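Local coordinates for DynE7 (Micromonospora chersina, PDB 2XEM), which probably hydrolyses the thioester of a polyketide synthase-bound polyene intermediate in biosynthesis of the enediyne dynemicin, acting as a hot-dog fold thioesterase, at residues Y11-V16 and R41-A46; F19-L24 and L34-H39; L87-L90 and I95-S98; Y101-V104 and P109-L112; V119-R124 and V132-E137. All coordinates share one frame; numbering follows the deposited sequence.

In the fold
From the N terminus, strand 11-16 runs at the edge of the curled antiparallel sheet, and contact 1 closes the first loop by setting it against helix 32-48. Contact 2 lies wholly within that loop: it ties the segment 19-24 to an earlier turn of the same helix, and His-15 packs against both of its partners. The other three contacts follow in series, and no two loops cross. Contact 3 pairs strands 80-91 and 94-105, and contact 4 pairs 94-105 with 110-124 at the far end. Contact 5 joins the end of strand 110-124 to the lead-in of helix 136-143; Ile-95 of contact 3 packs on its Cys-121 and Val-134. Contacts 3 and 4 thus build the hot-dog sheet that contact 1 sets against the long helix.

Contact 1: residues Y11-V16 and R41-A46; sequences YVHRHV and REHFLA
Tyr-11 and Phe-44 meet through their rings: the edge of Phe-44, led by CD1, comes over one face of Tyr-11, with CD1 3.5 Å from Tyr-11 CG and the planes at 84°. The CA of Phe-44 adds a CH-pi contact above the tyrosine ring, 4.0 Å from its centroid. A second edge-to-face pair has Tyr-11 as the edge. With its CG anti to the backbone N (chi1 177°), the ring reaches from the strand to the helix and lays OH over the face of His-43, 3.0 Å from CG. His-13 completes the aromatic cluster, meeting His-43 rim to rim with ring centroids 5.2 Å apart.

No direct hydrogen bond joins the two segments; a water bridges them instead, accepting from Arg-14 N, donating to Val-12 O and making a weak bond with His-43 NE2. The hydroxyl of Tyr-11 bonds to Asp-47 further along the helix. An alanine here would probably leave Asp-47 without this partner and open a gap between strand and helix where the ring now meets Phe-44 and His-43. Aromatic residues suit this strand-helix interface because flat rings fill it closely, and the tyrosine can bury carbon while its oxygen still finds a polar mate.

Contact 2: residues F19-L24 and L34-H39; sequences FDETNL and LHWQGH
Glu-21 and Trp-36 each hold CG anti to their own carbonyl carbon (chi1 -68° and -60°), and the glutamate then runs on extended, so that its carboxylate arrives at the pyrrole edge of the indole. There Trp-36 NE1 donates to Glu-21 OE2 over 2.8 Å, and the N-H points almost straight at the oxygen, at 172°. The oxygen lies in the indole plane, whereas the nitrogen sits well above the plane of the carboxylate. Beside this bond, OE1 of Glu-21 rests 3.7 Å from Trp-36 CZ2. Tryptophan suits the position because it offers a broad apolar surface, packed on Tyr-101 and Val-28, together with one N-H for an acid.

In the hot-dog fold a long central helix, here 32-48, is wrapped by the sheet; the bond fastens to it the short 3-10 turn 19-21 that follows the first strand. That turn is closed by Phe-19 O, which receives both Thr-22 N and Thr-22 OG1, the hydroxyl 2.6 Å away on a lone pair of the carbonyl. A phenylalanine in place of Trp-36 would remove the N-H and is likely to leave Glu-21 OE2 with little beyond its weak bond from His-15. The other carboxylate oxygen, OE1, accepts from Thr-18 N, and the neighbouring Asp-20 reaches His-35 of the second subunit.

Contact 3: residues L87-L90 and I95-S98; sequences LDRL and IAMS
This is the antiparallel pairing of strands 80-91 and 94-105, a beta hairpin interrupted by a classic beta bulge in which Asp-88 and Arg-89 both stand opposite Ala-96. Ala-96 O accepts from Asp-88 N at 2.8 Å and from Arg-89 N at 3.2 Å, both donors approaching from the same face of the carbonyl plane. The return bond, Ala-96 N to Arg-89 O, is nearly straight at 172°.

The extra residue shifts the register, leaving Leu-87 beside Met-97 and Leu-90 beside Ile-95, all four on the sheet face turned to helix 136-143 and the interior. There Leu-87 crosses Ile-95 at about a right angle, its CD1 against CG2, while Leu-90 lies alongside Ile-95, its CD1 3.8 Å from CG1. On the other face, Arg-89 bends at chi2 and chi3 and folds its guanidinium over the methyl of Ala-96, with NH1 3.6 Å from CB; a small residue suits the place beneath it.

Asp-88 OD1 receives the hydroxyl of Ser-98 over 2.7 Å, on the syn side but tilted out of the carboxylate plane. The bulge places Asp-88 where its carboxylate meets the serine, and the bond would probably steady its negative charge, while the leucines and isoleucine carry the apolar packing.

Contact 4: residues Y101-V104 and P109-L112; sequences YVRV and PTLL
The turn end of the beta hairpin formed by strands 94-105 and 110-124 of the hot-dog sheet is held here by three backbone hydrogen bonds. Arg-103 and Thr-110 form the hydrogen-bonded pair, N to O in both directions, with Arg-103 N 2.8 Å from Thr-110 O. Further from the turn, Leu-112 N reaches Tyr-101 O. On the turn side of these bonds Pro-109 CA adds a CA-H...O contact to Arg-103 O, 3.2 Å away, the oxygen that also takes Thr-110 N.

Side chains divide between the faces. Val-102 and Leu-111, the non-hydrogen-bonded pair, share one, where CG2 of the valine lies 4.0 Å from CD1 of the leucine; branched and apolar, both fit the close spacing of such a pair. On the other, Arg-103 and Thr-110 run alongside one another, NH2 of the arginine 3.8 Å from the threonine CG2. The arginine runs straight from the backbone (CG anti to N, chi1 173°) and bends at chi3, where its charged end finds Asp-79 in a salt bridge. Tyr-101 instead sends its hydroxyl to Tyr-33 O on the central helix. Leu-112 crosses the arginine at about a right angle, its CD2 over one face of the guanidinium and 3.7 Å from NH1.

Contact 5: residues V119-R124 and V132-E137; sequences VACMRR and VEVPAE
Cys-121 is the first residue of segment 119-124, the end of strand 110-124, to meet the 132-137 segment, and it does so twice. Its carbonyl O accepts from Val-132 N over 3.0 Å, a bond straight at the hydrogen (168°) although the donor is tilted well off the carbonyl plane. Its thiol, with SG anti to the carbonyl carbon (chi1 -64°), meets apolar neighbours: SG lies 4.1 Å from CG2 of Val-134 and 3.9 Å from CD of Pro-135. A small, polarisable sulfur suits this buried spot, where Ile-95 also packs.

Met-122 turns its side chain away, toward Val-63 and His-93, and gives little more than backbone beside Val-132. Arg-123 touches the partner segment through its chain: bent at chi2 and chi3, it crosses Val-132 at about a right angle and rests CD on CG2, 3.4 Å away. The long chain thereby shields the valine methyl while its charged end extends to a weak, long ion pair with Glu-130.

After the short strand 129-131, the chain thus leaves the sheet edge through Val-132 and reaches Pro-135, which occupies the N-cap position of helix 136-143: a strand-to-helix connection at the rim of a hot-dog domain.

Contact 1: residues Y11-V16 and R41-A46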
# COMPACT_ATOMS: atom_id res chain seq x y z
N TYR D 11 21.55 -7.56 -10.63
CA TYR D 11 20.56 -6.72 -11.25
C TYR D 11 20.14 -5.62 -10.27
O TYR D 11 19.82 -5.93 -9.11
CB TYR D 11 19.35 -7.55 -11.69
CG TYR D 11 18.29 -6.67 -12.26
CD1 TYR D 11 18.42 -6.13 -13.54
CD2 TYR D 11 17.18 -6.31 -11.51
CE1 TYR D 11 17.46 -5.25 -14.05
CE2 TYR D 11 16.21 -5.44 -12.01
CZ TYR D 11 16.36 -4.92 -13.28
OH TYR D 11 15.42 -4.08 -13.77
N VAL D 12 20.12 -4.36 -10.72
CA VAL D 12 19.86 -3.23 -9.85
C VAL D 12 18.52 -2.63 -10.19
O VAL D 12 18.30 -2.20 -11.33
CB VAL D 12 20.98 -2.17 -9.89
CG1 VAL D 12 20.61 -0.96 -9.02
CG2 VAL D 12 22.31 -2.77 -9.45
N HIS D 13 17.58 -2.67 -9.20
CA HIS D 13 16.34 -1.91 -9.28
C HIS D 13 16.45 -0.71 -8.36
O HIS D 13 16.60 -0.89 -7.16
CB HIS D 13 15.13 -2.78 -8.93
CG HIS D 13 13.86 -2.00 -8.76
ND1 HIS D 13 13.20 -1.44 -9.83
CD2 HIS D 13 13.20 -1.69 -7.62
CE1 HIS D 13 12.15 -0.82 -9.32
NE2 HIS D 13 12.10 -0.96 -8.00
N ARG D 14 16.38 0.50 -8.93
CA ARG D 14 16.48 1.74 -8.17
C ARG D 14 15.10 2.14 -7.65
O ARG D 14 14.14 2.19 -8.41
CB ARG D 14 17.04 2.84 -9.09
CG ARG D 14 17.33 4.16 -8.40
CD ARG D 14 17.70 5.20 -9.44
NE ARG D 14 17.68 6.57 -8.92
CZ ARG D 14 16.61 7.37 -8.91
NH1 ARG D 14 15.43 6.92 -9.33
NH2 ARG D 14 16.71 8.60 -8.44
N HIS D 15 15.00 2.43 -6.35
CA HIS D 15 13.76 2.88 -5.74
C HIS D 15 13.99 4.10 -4.86
O HIS D 15 14.86 4.09 -4.01
CB HIS D 15 13.09 1.72 -4.97
CG HIS D 15 11.98 2.16 -4.07
ND1 HIS D 15 12.26 2.43 -2.76
CD2 HIS D 15 10.67 2.43 -4.30
CE1 HIS D 15 11.15 2.89 -2.22
NE2 HIS D 15 10.16 2.89 -3.08
N VAL D 16 13.22 5.17 -5.08
CA VAL D 16 13.27 6.33 -4.19
C VAL D 16 12.13 6.17 -3.16
O VAL D 16 10.98 6.01 -3.55
CB VAL D 16 13.22 7.68 -4.97
CG1 VAL D 16 13.17 8.88 -4.01
CG2 VAL D 16 14.43 7.80 -5.92
N ARG D 41 11.68 -7.73 -9.30
CA ARG D 41 11.55 -8.88 -10.21
C ARG D 41 10.77 -8.53 -11.47
O ARG D 41 11.07 -9.07 -12.52
CB ARG D 41 11.02 -10.16 -9.52
CG ARG D 41 9.55 -10.13 -9.11
CD ARG D 41 9.02 -11.44 -8.54
NE ARG D 41 7.56 -11.37 -8.44
CZ ARG D 41 6.83 -11.88 -7.45
NH1 ARG D 41 7.41 -12.53 -6.46
NH2 ARG D 41 5.51 -11.76 -7.47
N GLU D 42 9.77 -7.62 -11.37
CA GLU D 42 9.02 -7.15 -12.53
C GLU D 42 9.88 -6.27 -13.45
O GLU D 42 9.79 -6.43 -14.65
CB GLU D 42 7.80 -6.36 -12.10
CG GLU D 42 6.69 -7.20 -11.50
CD GLU D 42 5.69 -6.30 -10.79
OE1 GLU D 42 5.24 -6.69 -9.70
OE2 GLU D 42 5.39 -5.20 -11.30
N HIS D 43 10.68 -5.35 -12.88
CA HIS D 43 11.60 -4.47 -13.62
C HIS D 43 12.63 -5.37 -14.35
O HIS D 43 12.94 -5.13 -15.52
CB HIS D 43 12.26 -3.45 -12.66
CG HIS D 43 13.02 -2.30 -13.28
ND1 HIS D 43 13.08 -2.09 -14.67
CD2 HIS D 43 13.78 -1.35 -12.67
CE1 HIS D 43 13.81 -0.99 -14.85
NE2 HIS D 43 14.26 -0.51 -13.67
N PHE D 44 13.11 -6.42 -13.68
CA PHE D 44 14.01 -7.42 -14.24
C PHE D 44 13.44 -8.06 -15.51
O PHE D 44 14.12 -8.09 -16.52
CB PHE D 44 14.40 -8.50 -13.21
CG PHE D 44 15.34 -9.53 -13.80
CD1 PHE D 44 16.69 -9.25 -13.94
CD2 PHE D 44 14.86 -10.76 -14.25
CE1 PHE D 44 17.56 -10.18 -14.52
CE2 PHE D 44 15.73 -11.68 -14.87
CZ PHE D 44 17.07 -11.39 -14.98
N LEU D 45 12.20 -8.56 -15.43
CA LEU D 45 11.46 -9.07 -16.58
C LEU D 45 11.34 -8.06 -17.71
O LEU D 45 11.59 -8.43 -18.85
CB LEU D 45 10.06 -9.56 -16.17
CG LEU D 45 9.98 -10.69 -15.14
CD1 LEU D 45 8.55 -10.93 -14.74
CD2 LEU D 45 10.58 -11.96 -15.65
N ALA D 46 10.98 -6.78 -17.42
CA ALA D 46 10.87 -5.75 -18.47
C ALA D 46 12.23 -5.48 -19.17
O ALA D 46 12.27 -5.27 -20.39
CB ALA D 46 10.27 -4.46 -17.91
O HOH W 1 16.74 0.63 -11.69

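Contact 2: residues F19-L24 and L34-H39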
# COMPACT_ATOMS: atom_id res chain seq x y z
N PHE D 19 6.92 9.20 1.01
CA PHE D 19 6.32 9.38 2.33
C PHE D 19 5.31 8.31 2.70
O PHE D 19 5.23 7.94 3.87
CB PHE D 19 5.66 10.77 2.45
CG PHE D 19 6.60 11.82 2.98
CD1 PHE D 19 7.77 12.14 2.30
CD2 PHE D 19 6.28 12.54 4.13
CE1 PHE D 19 8.62 13.16 2.77
CE2 PHE D 19 7.14 13.55 4.60
CZ PHE D 19 8.31 13.83 3.94
N ASP D 20 4.55 7.80 1.71
CA ASP D 20 3.55 6.77 1.96
C ASP D 20 4.16 5.42 2.36
O ASP D 20 3.42 4.52 2.77
CB ASP D 20 2.56 6.62 0.78
CG ASP D 20 3.14 6.12 -0.55
OD1 ASP D 20 2.39 6.04 -1.49
OD2 ASP D 20 4.37 5.88 -0.63
N GLU D 21 5.50 5.30 2.27
CA GLU D 21 6.20 4.08 2.69
C GLU D 21 6.80 4.24 4.09
O GLU D 21 7.33 3.28 4.66
CB GLU D 21 7.30 3.70 1.69
CG GLU D 21 6.74 3.25 0.37
CD GLU D 21 7.82 2.99 -0.67
OE1 GLU D 21 8.82 3.75 -0.71
OE2 GLU D 21 7.70 1.99 -1.39
N THR D 22 6.71 5.44 4.63
CA THR D 22 7.16 5.68 5.98
C THR D 22 6.02 5.41 6.97
O THR D 22 4.95 4.95 6.56
CB THR D 22 7.81 7.08 6.10
OG1 THR D 22 6.78 8.07 5.97
CG2 THR D 22 8.96 7.31 5.09
N ASN D 23 6.26 5.65 8.26
CA ASN D 23 5.27 5.51 9.30
C ASN D 23 5.63 6.47 10.42
O ASN D 23 6.65 7.16 10.32
CB ASN D 23 5.16 4.04 9.77
CG ASN D 23 6.32 3.58 10.57
OD1 ASN D 23 6.24 3.51 11.80
ND2 ASN D 23 7.43 3.31 9.94
N LEU D 24 4.76 6.60 11.44
CA LEU D 24 4.93 7.58 12.51
C LEU D 24 6.27 7.46 13.26
O LEU D 24 6.74 8.47 13.76
CB LEU D 24 3.71 7.56 13.45
CG LEU D 24 3.59 6.43 14.47
CD1 LEU D 24 2.35 6.59 15.28
CD2 LEU D 24 3.55 5.07 13.83
N LEU D 34 9.33 -5.93 1.18
CA LEU D 34 8.80 -7.08 0.43
C LEU D 34 8.14 -6.66 -0.86
O LEU D 34 8.34 -7.35 -1.84
CB LEU D 34 7.85 -7.97 1.29
CG LEU D 34 8.55 -8.83 2.38
CD1 LEU D 34 9.75 -9.59 1.83
CD2 LEU D 34 8.94 -7.98 3.61
N HIS D 35 7.38 -5.53 -0.89
CA HIS D 35 6.86 -4.97 -2.13
C HIS D 35 7.98 -4.73 -3.12
O HIS D 35 7.82 -5.03 -4.30
CB HIS D 35 6.10 -3.63 -1.92
CG HIS D 35 4.79 -3.79 -1.26
ND1 HIS D 35 3.64 -3.77 -1.97
CD2 HIS D 35 4.50 -3.91 0.05
CE1 HIS D 35 2.67 -3.92 -1.10
NE2 HIS D 35 3.15 -4.03 0.14
N TRP D 36 9.12 -4.18 -2.64
CA TRP D 36 10.26 -3.84 -3.46
C TRP D 36 10.90 -5.04 -4.17
O TRP D 36 11.45 -4.86 -5.25
CB TRP D 36 11.31 -3.08 -2.66
CG TRP D 36 10.86 -1.78 -2.06
CD1 TRP D 36 9.71 -1.08 -2.34
CD2 TRP D 36 11.54 -1.04 -1.05
NE1 TRP D 36 9.64 0.04 -1.56
CE2 TRP D 36 10.75 0.09 -0.75
CE3 TRP D 36 12.77 -1.22 -0.36
CZ2 TRP D 36 11.14 1.04 0.19
CZ3 TRP D 36 13.13 -0.30 0.61
CH2 TRP D 36 12.33 0.83 0.86
N GLN D 37 10.80 -6.24 -3.57
CA GLN D 37 11.21 -7.51 -4.23
C GLN D 37 10.37 -7.75 -5.47
O GLN D 37 10.91 -8.13 -6.51
CB GLN D 37 11.04 -8.69 -3.26
CG GLN D 37 12.04 -8.66 -2.13
CD GLN D 37 11.93 -9.85 -1.21
OE1 GLN D 37 11.13 -10.76 -1.40
NE2 GLN D 37 12.75 -9.87 -0.19
N GLY D 38 9.06 -7.53 -5.34
CA GLY D 38 8.10 -7.61 -6.44
C GLY D 38 8.45 -6.61 -7.53
O GLY D 38 8.55 -6.99 -8.69
N HIS D 39 8.63 -5.33 -7.17
CA HIS D 39 8.97 -4.28 -8.13
C HIS D 39 10.27 -4.62 -8.86
O HIS D 39 10.38 -4.44 -10.08
CB HIS D 39 9.17 -2.93 -7.43
CG HIS D 39 8.05 -2.45 -6.57
ND1 HIS D 39 6.78 -2.99 -6.64
CD2 HIS D 39 8.06 -1.49 -5.63
CE1 HIS D 39 6.05 -2.31 -5.78
NE2 HIS D 39 6.77 -1.41 -5.14

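Contact 3: residues L87-L90 and I95-S98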
# COMPACT_ATOMS: atom_id res chain seq x y z
N LEU D 87 20.30 -14.39 -8.59
CA LEU D 87 19.77 -15.74 -8.63
C LEU D 87 20.51 -16.63 -7.62
O LEU D 87 21.73 -16.78 -7.71
CB LEU D 87 19.83 -16.34 -10.05
CG LEU D 87 19.41 -17.81 -10.21
CD1 LEU D 87 17.93 -17.94 -10.08
CD2 LEU D 87 19.89 -18.37 -11.56
N ASP D 88 19.77 -17.21 -6.66
CA ASP D 88 20.34 -18.22 -5.74
C ASP D 88 20.34 -19.60 -6.34
O ASP D 88 21.35 -20.29 -6.26
CB ASP D 88 19.58 -18.24 -4.42
CG ASP D 88 19.80 -17.02 -3.58
OD1 ASP D 88 20.74 -16.24 -3.89
OD2 ASP D 88 19.08 -16.85 -2.58
N ARG D 89 19.19 -20.01 -6.89
CA ARG D 89 19.07 -21.30 -7.54
C ARG D 89 17.81 -21.40 -8.37
O ARG D 89 16.80 -20.74 -8.07
CB ARG D 89 19.24 -22.49 -6.56
CG ARG D 89 18.23 -22.53 -5.43
CD ARG D 89 18.83 -23.12 -4.16
NE ARG D 89 19.09 -22.08 -3.15
CZ ARG D 89 18.18 -21.60 -2.30
NH1 ARG D 89 16.93 -22.05 -2.33
NH2 ARG D 89 18.52 -20.66 -1.43
N LEU D 90 17.89 -22.21 -9.41
CA LEU D 90 16.80 -22.55 -10.30
C LEU D 90 16.63 -24.02 -10.12
O LEU D 90 17.57 -24.77 -10.39
CB LEU D 90 17.18 -22.20 -11.74
CG LEU D 90 16.01 -21.73 -12.58
CD1 LEU D 90 16.06 -20.21 -12.80
CD2 LEU D 90 15.95 -22.52 -13.90
N ILE D 95 12.28 -20.75 -8.77
CA ILE D 95 13.36 -19.78 -8.84
C ILE D 95 13.53 -19.18 -7.45
O ILE D 95 12.60 -18.58 -6.93
CB ILE D 95 13.03 -18.65 -9.89
CG1 ILE D 95 12.76 -19.21 -11.31
CG2 ILE D 95 14.12 -17.58 -9.90
CD1 ILE D 95 11.94 -18.28 -12.21
N ALA D 96 14.72 -19.30 -6.87
CA ALA D 96 15.08 -18.63 -5.62
C ALA D 96 16.00 -17.47 -5.96
O ALA D 96 17.01 -17.65 -6.64
CB ALA D 96 15.76 -19.60 -4.66
N MET D 97 15.61 -16.26 -5.54
CA MET D 97 16.32 -14.99 -5.71
C MET D 97 16.71 -14.45 -4.36
O MET D 97 15.99 -14.70 -3.39
CB MET D 97 15.41 -13.95 -6.38
CG MET D 97 15.15 -14.22 -7.84
SD MET D 97 13.63 -13.38 -8.37
CE MET D 97 12.37 -14.51 -7.60
N SER D 98 17.84 -13.73 -4.28
CA SER D 98 18.26 -12.99 -3.09
C SER D 98 18.44 -11.51 -3.40
O SER D 98 18.61 -11.13 -4.56
CB SER D 98 19.54 -13.58 -2.48
OG SER D 98 20.58 -13.61 -3.45

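Contact 4: residues Y101-V104 and P109-L112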
# COMPACT_ATOMS: atom_id res chain seq x y z
N TYR D 101 19.51 -4.60 -0.06
CA TYR D 101 18.87 -3.28 -0.18
C TYR D 101 19.88 -2.28 0.30
O TYR D 101 20.17 -2.21 1.50
CB TYR D 101 17.62 -3.17 0.70
CG TYR D 101 16.55 -4.21 0.46
CD1 TYR D 101 15.37 -3.88 -0.18
CD2 TYR D 101 16.68 -5.51 0.97
CE1 TYR D 101 14.33 -4.80 -0.31
CE2 TYR D 101 15.66 -6.45 0.82
CZ TYR D 101 14.48 -6.08 0.21
OH TYR D 101 13.43 -6.95 0.15
N VAL D 102 20.44 -1.52 -0.64
CA VAL D 102 21.54 -0.61 -0.35
C VAL D 102 21.10 0.84 -0.55
O VAL D 102 20.73 1.21 -1.68
CB VAL D 102 22.81 -0.98 -1.17
CG1 VAL D 102 23.98 -0.05 -0.83
CG2 VAL D 102 23.21 -2.45 -0.95
N ARG D 103 21.10 1.64 0.53
CA ARG D 103 20.95 3.09 0.35
C ARG D 103 22.23 3.64 -0.28
O ARG D 103 23.31 3.47 0.29
CB ARG D 103 20.63 3.82 1.69
CG ARG D 103 20.63 5.35 1.52
CD ARG D 103 20.22 6.12 2.75
NE ARG D 103 21.02 5.79 3.92
CZ ARG D 103 20.51 5.39 5.08
NH1 ARG D 103 19.19 5.29 5.23
NH2 ARG D 103 21.31 5.10 6.10
N VAL D 104 22.10 4.28 -1.46
CA VAL D 104 23.22 4.90 -2.18
C VAL D 104 23.22 6.42 -2.08
O VAL D 104 24.19 7.06 -2.43
CB VAL D 104 23.34 4.41 -3.64
CG1 VAL D 104 23.66 2.91 -3.67
CG2 VAL D 104 22.08 4.73 -4.45
N PRO D 109 27.19 4.66 1.16
CA PRO D 109 26.43 3.43 0.86
C PRO D 109 26.18 2.61 2.14
O PRO D 109 27.12 2.33 2.87
CB PRO D 109 27.32 2.68 -0.13
CG PRO D 109 28.18 3.73 -0.74
CD PRO D 109 28.40 4.76 0.32
N THR D 110 24.90 2.28 2.41
CA THR D 110 24.50 1.59 3.63
C THR D 110 23.59 0.42 3.29
O THR D 110 22.56 0.59 2.63
CB THR D 110 23.84 2.60 4.61
OG1 THR D 110 24.72 3.71 4.79
CG2 THR D 110 23.53 1.97 5.99
N LEU D 111 23.99 -0.79 3.73
CA LEU D 111 23.13 -1.97 3.63
C LEU D 111 21.97 -1.84 4.63
O LEU D 111 22.17 -1.94 5.84
CB LEU D 111 23.94 -3.27 3.88
CG LEU D 111 23.18 -4.59 3.69
CD1 LEU D 111 22.80 -4.81 2.23
CD2 LEU D 111 23.99 -5.78 4.23
N LEU D 112 20.77 -1.58 4.12
CA LEU D 112 19.58 -1.41 4.96
C LEU D 112 19.04 -2.73 5.41
O LEU D 112 18.56 -2.85 6.54
CB LEU D 112 18.48 -0.64 4.20
CG LEU D 112 18.81 0.82 3.78
CD1 LEU D 112 17.59 1.50 3.16
CD2 LEU D 112 19.32 1.65 4.95

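Contact 5: residues V119-R124 and V132-E137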
# COMPACT_ATOMS: atom_id res chain seq x y z
N VAL D 119 9.93 -18.17 -6.10
CA VAL D 119 8.75 -18.10 -6.96
C VAL D 119 8.58 -19.37 -7.79
O VAL D 119 9.57 -20.03 -8.12
CB VAL D 119 8.70 -16.83 -7.86
CG1 VAL D 119 8.83 -15.55 -7.06
CG2 VAL D 119 9.71 -16.89 -9.03
N ALA D 120 7.35 -19.71 -8.13
CA ALA D 120 7.06 -20.81 -9.04
C ALA D 120 6.39 -20.25 -10.30
O ALA D 120 5.55 -19.36 -10.20
CB ALA D 120 6.14 -21.82 -8.35
N CYS D 121 6.80 -20.74 -11.47
CA CYS D 121 6.16 -20.41 -12.73
C CYS D 121 4.93 -21.30 -12.88
O CYS D 121 5.03 -22.53 -12.81
CB CYS D 121 7.13 -20.60 -13.90
SG CYS D 121 8.56 -19.49 -13.84
N MET D 122 3.77 -20.68 -13.07
CA MET D 122 2.50 -21.40 -13.20
C MET D 122 1.65 -20.83 -14.32
O MET D 122 1.85 -19.70 -14.75
CB MET D 122 1.68 -21.40 -11.90
CG MET D 122 2.49 -21.54 -10.63
SD MET D 122 1.86 -22.82 -9.57
CE MET D 122 3.18 -23.93 -9.70
N ARG D 123 0.69 -21.63 -14.78
CA ARG D 123 -0.32 -21.19 -15.73
C ARG D 123 -1.72 -21.43 -15.17
O ARG D 123 -1.93 -22.36 -14.37
CB ARG D 123 -0.09 -21.84 -17.12
CG ARG D 123 -1.03 -22.98 -17.48
CD ARG D 123 -0.30 -24.29 -17.65
NE ARG D 123 -0.33 -24.76 -19.04
CZ ARG D 123 0.12 -25.94 -19.44
NH1 ARG D 123 0.65 -26.79 -18.56
NH2 ARG D 123 0.05 -26.28 -20.72
N ARG D 124 -2.67 -20.56 -15.53
CA ARG D 124 -4.08 -20.74 -15.15
C ARG D 124 -4.67 -21.86 -15.99
O ARG D 124 -4.69 -21.77 -17.22
CB ARG D 124 -4.88 -19.42 -15.26
CG ARG D 124 -4.58 -18.58 -16.51
CD ARG D 124 -5.31 -17.25 -16.49
NE ARG D 124 -6.61 -17.33 -17.15
CZ ARG D 124 -6.87 -16.86 -18.37
NH1 ARG D 124 -5.91 -16.27 -19.07
NH2 ARG D 124 -8.08 -16.97 -18.88
N VAL D 132 4.59 -24.94 -14.49
CA VAL D 132 5.14 -24.89 -15.85
C VAL D 132 6.65 -24.73 -15.69
O VAL D 132 7.11 -24.10 -14.74
CB VAL D 132 4.50 -23.71 -16.65
CG1 VAL D 132 5.21 -23.45 -17.97
CG2 VAL D 132 3.01 -23.94 -16.90
N GLU D 133 7.43 -25.32 -16.62
CA GLU D 133 8.88 -25.12 -16.69
C GLU D 133 9.21 -23.62 -16.70
O GLU D 133 8.46 -22.85 -17.31
CB GLU D 133 9.40 -25.75 -17.98
CG GLU D 133 10.68 -26.55 -17.80
CD GLU D 133 10.44 -28.05 -17.75
OE1 GLU D 133 10.76 -28.73 -18.75
OE2 GLU D 133 9.91 -28.54 -16.73
N VAL D 134 10.29 -23.19 -16.02
CA VAL D 134 10.77 -21.81 -16.15
C VAL D 134 10.99 -21.53 -17.66
O VAL D 134 11.67 -22.31 -18.32
CB VAL D 134 12.07 -21.57 -15.33
CG1 VAL D 134 12.56 -20.12 -15.51
CG2 VAL D 134 11.88 -21.92 -13.84
N PRO D 135 10.36 -20.48 -18.25
CA PRO D 135 10.62 -20.19 -19.68
C PRO D 135 12.11 -20.02 -19.96
O PRO D 135 12.83 -19.47 -19.12
CB PRO D 135 9.84 -18.88 -19.93
CG PRO D 135 8.74 -18.89 -18.87
CD PRO D 135 9.40 -19.52 -17.66
N ALA D 136 12.58 -20.50 -21.12
CA ALA D 136 14.00 -20.46 -21.53
C ALA D 136 14.59 -19.04 -21.41
O ALA D 136 15.68 -18.87 -20.88
CB ALA D 136 14.14 -20.98 -22.94
N GLU D 137 13.81 -18.02 -21.83
CA GLU D 137 14.21 -16.62 -21.82
C GLU D 137 14.54 -16.14 -20.40
O GLU D 137 15.52 -15.41 -20.22
CB GLU D 137 13.10 -15.76 -22.44
CG GLU D 137 13.47 -14.30 -22.56
CD GLU D 137 12.35 -13.38 -23.02
OE1 GLU D 137 12.67 -12.29 -23.53
OE2 GLU D 137 11.16 -13.76 -22.91